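Maltose/maltodextrin-binding protein (Thermus thermophilus, PDB 2GH9) binds maltotriose and probably serves as the periplasmic solute-binding component of a maltodextrin uptake system. Local coordinates at residues Leu105-Leu117 against Pro261-Val273. Numbering follows the deposited sequence.
Sequences LMGLPAFAESVAL and PWGPFLGVQGVVV. With GLC (alpha-D-glucopyranose), chain B.
Strands 108-113 and 265-273 pair antiparallel at 143°, with a classic beta bulge where two residues, Ala110 and Phe111, lie opposite the single Gln269. They are neighbours in the mixed sheet of one lobe of a periplasmic binding protein. The chain leaves toward the other lobe after Glu113 and returns from it before Phe265, consistent with a hinge crossing of this fold. At the bulge Gln269 O accepts from Ala110 N and from Phe111 N, both in its carbonyl plane. Beyond it, Glu113 and Gly267 form a hydrogen-bonded pair. A water carries the pairing one step further: it accepts from Val115 N and donates to Phe265 O.

Glu113 and Gln269 lie on the same face of the sheet and line the glycan pocket. The first torsion of Glu113 (chi1 59°) staggers CG between the backbone N and C, and the extended chain then lies over Gly267, with CG 3.5 Å from Gly267 O. Gln269 folds at chi2 (-84°) and brings NE2 to within 2.8 Å of Glu113 OE2. This bond is nearly straight and lies close to the amide plane, but it meets the syn side of the carboxylate from out of its plane. Arg305 forms a salt bridge with Glu113 OE1, and Thr61 bonds Gln269 OE1, so both flat groups are held at each end.

On the far side of Ser114, Val115 CG2 packs on Pro264 CB at 3.8 Å, and Val115 O meets the edge of the Trp262 ring in its plane. In the pocket, glucose O2 donates to Glu113 OE2 at 2.7 Å, the same oxygen that Gln269 NE2 grips.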
loop_
_atom_site.group_PDB
_atom_site.type_symbol
_atom_site.label_atom_id
_atom_site.label_comp_id
_atom_site.label_asym_id
_atom_site.label_seq_id
_atom_site.Cartn_x
_atom_site.Cartn_y
_atom_site.Cartn_z
ATOM N N LEU A 105 5.848 -20.167 -2.380
ATOM C CA LEU A 105 5.692 -19.104 -1.395
ATOM C C LEU A 105 7.046 -18.401 -1.195
ATOM O O LEU A 105 8.025 -19.032 -0.803
ATOM C CB LEU A 105 5.170 -19.675 -0.087
ATOM C CG LEU A 105 4.657 -18.645 0.919
ATOM C CD1 LEU A 105 3.379 -17.974 0.437
ATOM C CD2 LEU A 105 4.447 -19.321 2.270
ATOM N N MET A 106 7.084 -17.094 -1.478
ATOM C CA MET A 106 8.323 -16.321 -1.518
ATOM C C MET A 106 8.505 -15.329 -0.344
ATOM O O MET A 106 9.444 -14.538 -0.315
ATOM C CB MET A 106 8.421 -15.610 -2.869
ATOM C CG MET A 106 8.366 -16.575 -4.103
ATOM S SD MET A 106 9.589 -17.938 -3.991
ATOM C CE MET A 106 11.129 -17.029 -4.022
ATOM N N GLY A 107 7.616 -15.404 0.631
ATOM C CA GLY A 107 7.727 -14.601 1.846
ATOM C C GLY A 107 6.606 -14.981 2.777
ATOM O O GLY A 107 5.747 -15.786 2.428
ATOM N N LEU A 108 6.638 -14.445 3.984
ATOM C CA LEU A 108 5.605 -14.732 4.985
ATOM C C LEU A 108 4.624 -13.576 4.992
ATOM O O LEU A 108 5.010 -12.488 5.411
ATOM C CB LEU A 108 6.213 -14.873 6.374
ATOM C CG LEU A 108 7.337 -15.902 6.530
ATOM C CD1 LEU A 108 7.789 -15.922 7.979
ATOM C CD2 LEU A 108 6.871 -17.261 6.072
ATOM N N PRO A 109 3.372 -13.808 4.519
ATOM C CA PRO A 109 2.366 -12.763 4.482
ATOM C C PRO A 109 1.964 -12.359 5.894
ATOM O O PRO A 109 1.713 -13.227 6.748
ATOM C CB PRO A 109 1.178 -13.415 3.753
ATOM C CG PRO A 109 1.698 -14.644 3.134
ATOM C CD PRO A 109 2.834 -15.082 3.998
ATOM N N ALA A 110 1.911 -11.055 6.145
ATOM C CA ALA A 110 1.711 -10.563 7.502
ATOM C C ALA A 110 0.502 -9.651 7.631
ATOM O O ALA A 110 -0.379 -9.900 8.462
ATOM C CB ALA A 110 2.993 -9.868 8.005
ATOM N N PHE A 111 0.461 -8.589 6.825
ATOM C CA PHE A 111 -0.547 -7.541 6.985
ATOM C C PHE A 111 -1.192 -7.166 5.670
ATOM O O PHE A 111 -0.560 -7.235 4.603
ATOM C CB PHE A 111 0.084 -6.291 7.609
ATOM C CG PHE A 111 0.981 -6.585 8.779
ATOM C CD1 PHE A 111 0.446 -7.029 9.978
ATOM C CD2 PHE A 111 2.350 -6.420 8.680
ATOM C CE1 PHE A 111 1.278 -7.329 11.061
ATOM C CE2 PHE A 111 3.176 -6.702 9.766
ATOM C CZ PHE A 111 2.627 -7.158 10.953
ATOM N N ALA A 112 -2.465 -6.816 5.738
ATOM C CA ALA A 112 -3.196 -6.326 4.587
ATOM C C ALA A 112 -3.507 -4.859 4.806
ATOM O O ALA A 112 -3.651 -4.401 5.943
ATOM C CB ALA A 112 -4.470 -7.133 4.379
ATOM N N GLU A 113 -3.600 -4.116 3.708
ATOM C CA GLU A 113 -3.781 -2.684 3.780
ATOM C C GLU A 113 -4.409 -2.171 2.502
ATOM O O GLU A 113 -4.314 -2.789 1.459
ATOM C CB GLU A 113 -2.426 -2.013 3.950
ATOM C CG GLU A 113 -1.451 -2.314 2.800
ATOM C CD GLU A 113 -0.040 -1.899 3.093
ATOM O OE1 GLU A 113 0.229 -1.629 4.265
ATOM O OE2 GLU A 113 0.800 -1.815 2.151
ATOM N N SER A 114 -5.011 -0.995 2.602
ATOM C CA SER A 114 -5.477 -0.264 1.434
ATOM C C SER A 114 -5.618 1.177 1.846
ATOM O O SER A 114 -5.695 1.481 3.037
ATOM C CB SER A 114 -6.836 -0.812 0.947
ATOM O OG SER A 114 -7.911 -0.271 1.696
ATOM N N VAL A 115 -5.672 2.081 0.875
ATOM C CA VAL A 115 -6.115 3.430 1.183
ATOM C C VAL A 115 -7.615 3.459 1.445
ATOM O O VAL A 115 -8.378 2.556 1.067
ATOM C CB VAL A 115 -5.724 4.486 0.074
ATOM C CG1 VAL A 115 -4.204 4.579 -0.032
ATOM C CG2 VAL A 115 -6.402 4.175 -1.285
ATOM N N ALA A 116 -8.017 4.512 2.143
ATOM C CA ALA A 116 -9.404 4.767 2.486
ATOM C C ALA A 116 -9.561 6.252 2.865
ATOM O O ALA A 116 -8.580 6.977 3.051
ATOM C CB ALA A 116 -9.840 3.906 3.653
ATOM N N LEU A 117 -10.812 6.664 2.999
ATOM C CA LEU A 117 -11.147 7.974 3.492
ATOM C C LEU A 117 -11.008 7.928 5.015
ATOM O O LEU A 117 -11.811 7.299 5.711
ATOM C CB LEU A 117 -12.568 8.371 3.071
ATOM C CG LEU A 117 -13.008 9.732 3.627
ATOM C CD1 LEU A 117 -12.177 10.822 2.967
ATOM C CD2 LEU A 117 -14.487 9.942 3.429
ATOM N N PRO A 261 -18.239 1.663 -8.714
ATOM C CA PRO A 261 -17.797 2.218 -7.441
ATOM C C PRO A 261 -16.274 2.412 -7.297
ATOM O O PRO A 261 -15.477 1.709 -7.926
ATOM C CB PRO A 261 -18.355 1.221 -6.406
ATOM C CG PRO A 261 -19.521 0.585 -7.110
ATOM C CD PRO A 261 -19.013 0.415 -8.515
ATOM N N TRP A 262 -15.886 3.406 -6.508
ATOM C CA TRP A 262 -14.515 3.518 -6.059
ATOM C C TRP A 262 -14.064 2.181 -5.420
ATOM O O TRP A 262 -14.798 1.585 -4.642
ATOM C CB TRP A 262 -14.357 4.651 -5.064
ATOM C CG TRP A 262 -12.969 4.741 -4.461
ATOM C CD1 TRP A 262 -11.899 5.418 -4.972
ATOM C CD2 TRP A 262 -12.527 4.193 -3.205
ATOM N NE1 TRP A 262 -10.820 5.292 -4.148
ATOM C CE2 TRP A 262 -11.165 4.537 -3.061
ATOM C CE3 TRP A 262 -13.135 3.407 -2.211
ATOM C CZ2 TRP A 262 -10.409 4.160 -1.944
ATOM C CZ3 TRP A 262 -12.366 3.007 -1.101
ATOM C CH2 TRP A 262 -11.033 3.398 -0.974
ATOM N N GLY A 263 -12.856 1.739 -5.751
ATOM C CA GLY A 263 -12.244 0.580 -5.096
ATOM C C GLY A 263 -10.729 0.665 -5.167
ATOM O O GLY A 263 -10.164 0.772 -6.264
ATOM N N PRO A 264 -10.054 0.591 -4.015
ATOM C CA PRO A 264 -8.589 0.738 -3.985
ATOM C C PRO A 264 -7.832 -0.564 -4.279
ATOM O O PRO A 264 -8.433 -1.626 -4.253
ATOM C CB PRO A 264 -8.334 1.147 -2.525
ATOM C CG PRO A 264 -9.388 0.337 -1.768
ATOM C CD PRO A 264 -10.609 0.356 -2.662
ATOM N N PHE A 265 -6.517 -0.463 -4.513
ATOM C CA PHE A 265 -5.632 -1.615 -4.425
ATOM C C PHE A 265 -5.633 -2.201 -3.008
ATOM O O PHE A 265 -5.659 -1.471 -2.023
ATOM C CB PHE A 265 -4.176 -1.251 -4.756
ATOM C CG PHE A 265 -3.862 -1.115 -6.229
ATOM C CD1 PHE A 265 -4.195 -2.118 -7.129
ATOM C CD2 PHE A 265 -3.148 -0.010 -6.689
ATOM C CE1 PHE A 265 -3.851 -2.022 -8.475
ATOM C CE2 PHE A 265 -2.786 0.093 -8.041
ATOM C CZ PHE A 265 -3.152 -0.917 -8.935
ATOM N N LEU A 266 -5.605 -3.527 -2.931
ATOM C CA LEU A 266 -5.288 -4.251 -1.717
ATOM C C LEU A 266 -3.815 -4.584 -1.819
ATOM O O LEU A 266 -3.317 -4.984 -2.883
ATOM C CB LEU A 266 -6.160 -5.508 -1.560
ATOM C CG LEU A 266 -7.670 -5.227 -1.652
ATOM C CD1 LEU A 266 -8.503 -6.504 -1.723
ATOM C CD2 LEU A 266 -8.154 -4.353 -0.492
ATOM N N GLY A 267 -3.104 -4.317 -0.743
ATOM C CA GLY A 267 -1.690 -4.585 -0.673
ATOM C C GLY A 267 -1.488 -5.553 0.457
ATOM O O GLY A 267 -2.141 -5.443 1.480
ATOM N N VAL A 268 -0.579 -6.498 0.264
ATOM C CA VAL A 268 -0.165 -7.388 1.329
ATOM C C VAL A 268 1.293 -7.118 1.628
ATOM O O VAL A 268 2.143 -7.155 0.723
ATOM C CB VAL A 268 -0.386 -8.873 0.971
ATOM C CG1 VAL A 268 0.007 -9.738 2.129
ATOM C CG2 VAL A 268 -1.829 -9.113 0.574
ATOM N N GLN A 269 1.571 -6.818 2.896
ATOM C CA GLN A 269 2.930 -6.676 3.370
ATOM C C GLN A 269 3.398 -8.016 3.941
ATOM O O GLN A 269 2.690 -8.636 4.721
ATOM C CB GLN A 269 3.013 -5.597 4.440
ATOM C CG GLN A 269 2.667 -4.191 3.957
ATOM C CD GLN A 269 3.824 -3.454 3.304
ATOM O OE1 GLN A 269 4.991 -3.706 3.593
ATOM N NE2 GLN A 269 3.495 -2.521 2.418
ATOM N N GLY A 270 4.603 -8.431 3.564
ATOM C CA GLY A 270 5.164 -9.686 4.061
ATOM C C GLY A 270 6.638 -9.611 4.342
ATOM O O GLY A 270 7.365 -8.719 3.830
ATOM N N VAL A 271 7.095 -10.541 5.177
ATOM C CA VAL A 271 8.501 -10.640 5.489
ATOM C C VAL A 271 9.181 -11.516 4.432
ATOM O O VAL A 271 8.683 -12.611 4.096
ATOM C CB VAL A 271 8.756 -11.235 6.901
ATOM C CG1 VAL A 271 10.250 -11.289 7.172
ATOM C CG2 VAL A 271 7.998 -10.422 8.023
ATOM N N VAL A 272 10.307 -11.041 3.910
ATOM C CA VAL A 272 11.103 -11.817 2.954
ATOM C C VAL A 272 12.506 -12.010 3.493
ATOM O O VAL A 272 13.062 -11.151 4.187
ATOM C CB VAL A 272 11.152 -11.189 1.528
ATOM C CG1 VAL A 272 9.741 -11.194 0.889
ATOM C CG2 VAL A 272 11.756 -9.777 1.583
ATOM N N VAL A 273 13.070 -13.170 3.191
ATOM C CA VAL A 273 14.412 -13.485 3.606
ATOM C C VAL A 273 15.315 -13.399 2.376
ATOM O O VAL A 273 14.923 -13.794 1.292
ATOM C CB VAL A 273 14.447 -14.873 4.332
ATOM C CG1 VAL A 273 15.897 -15.337 4.577
ATOM C CG2 VAL A 273 13.707 -14.774 5.653
HETATM C C1 GLC B . 2.200 2.745 0.997
HETATM C C2 GLC B . 1.869 1.307 0.644
HETATM C C3 GLC B . 2.686 0.883 -0.596
HETATM C C4 GLC B . 2.549 1.852 -1.760
HETATM C C5 GLC B . 2.810 3.280 -1.290
HETATM C C6 GLC B . 2.516 4.287 -2.409
HETATM O O2 GLC B . 2.208 0.451 1.738
HETATM O O3 GLC B . 2.318 -0.419 -0.998
HETATM O O4 GLC B . 3.473 1.494 -2.808
HETATM O O5 GLC B . 1.993 3.595 -0.139
HETATM O O6 GLC B . 3.286 5.485 -2.272
HETATM O O HOH W 1 11.583 -14.875 1.358
HETATM O O HOH W 2 -4.670 0.947 -1.554
#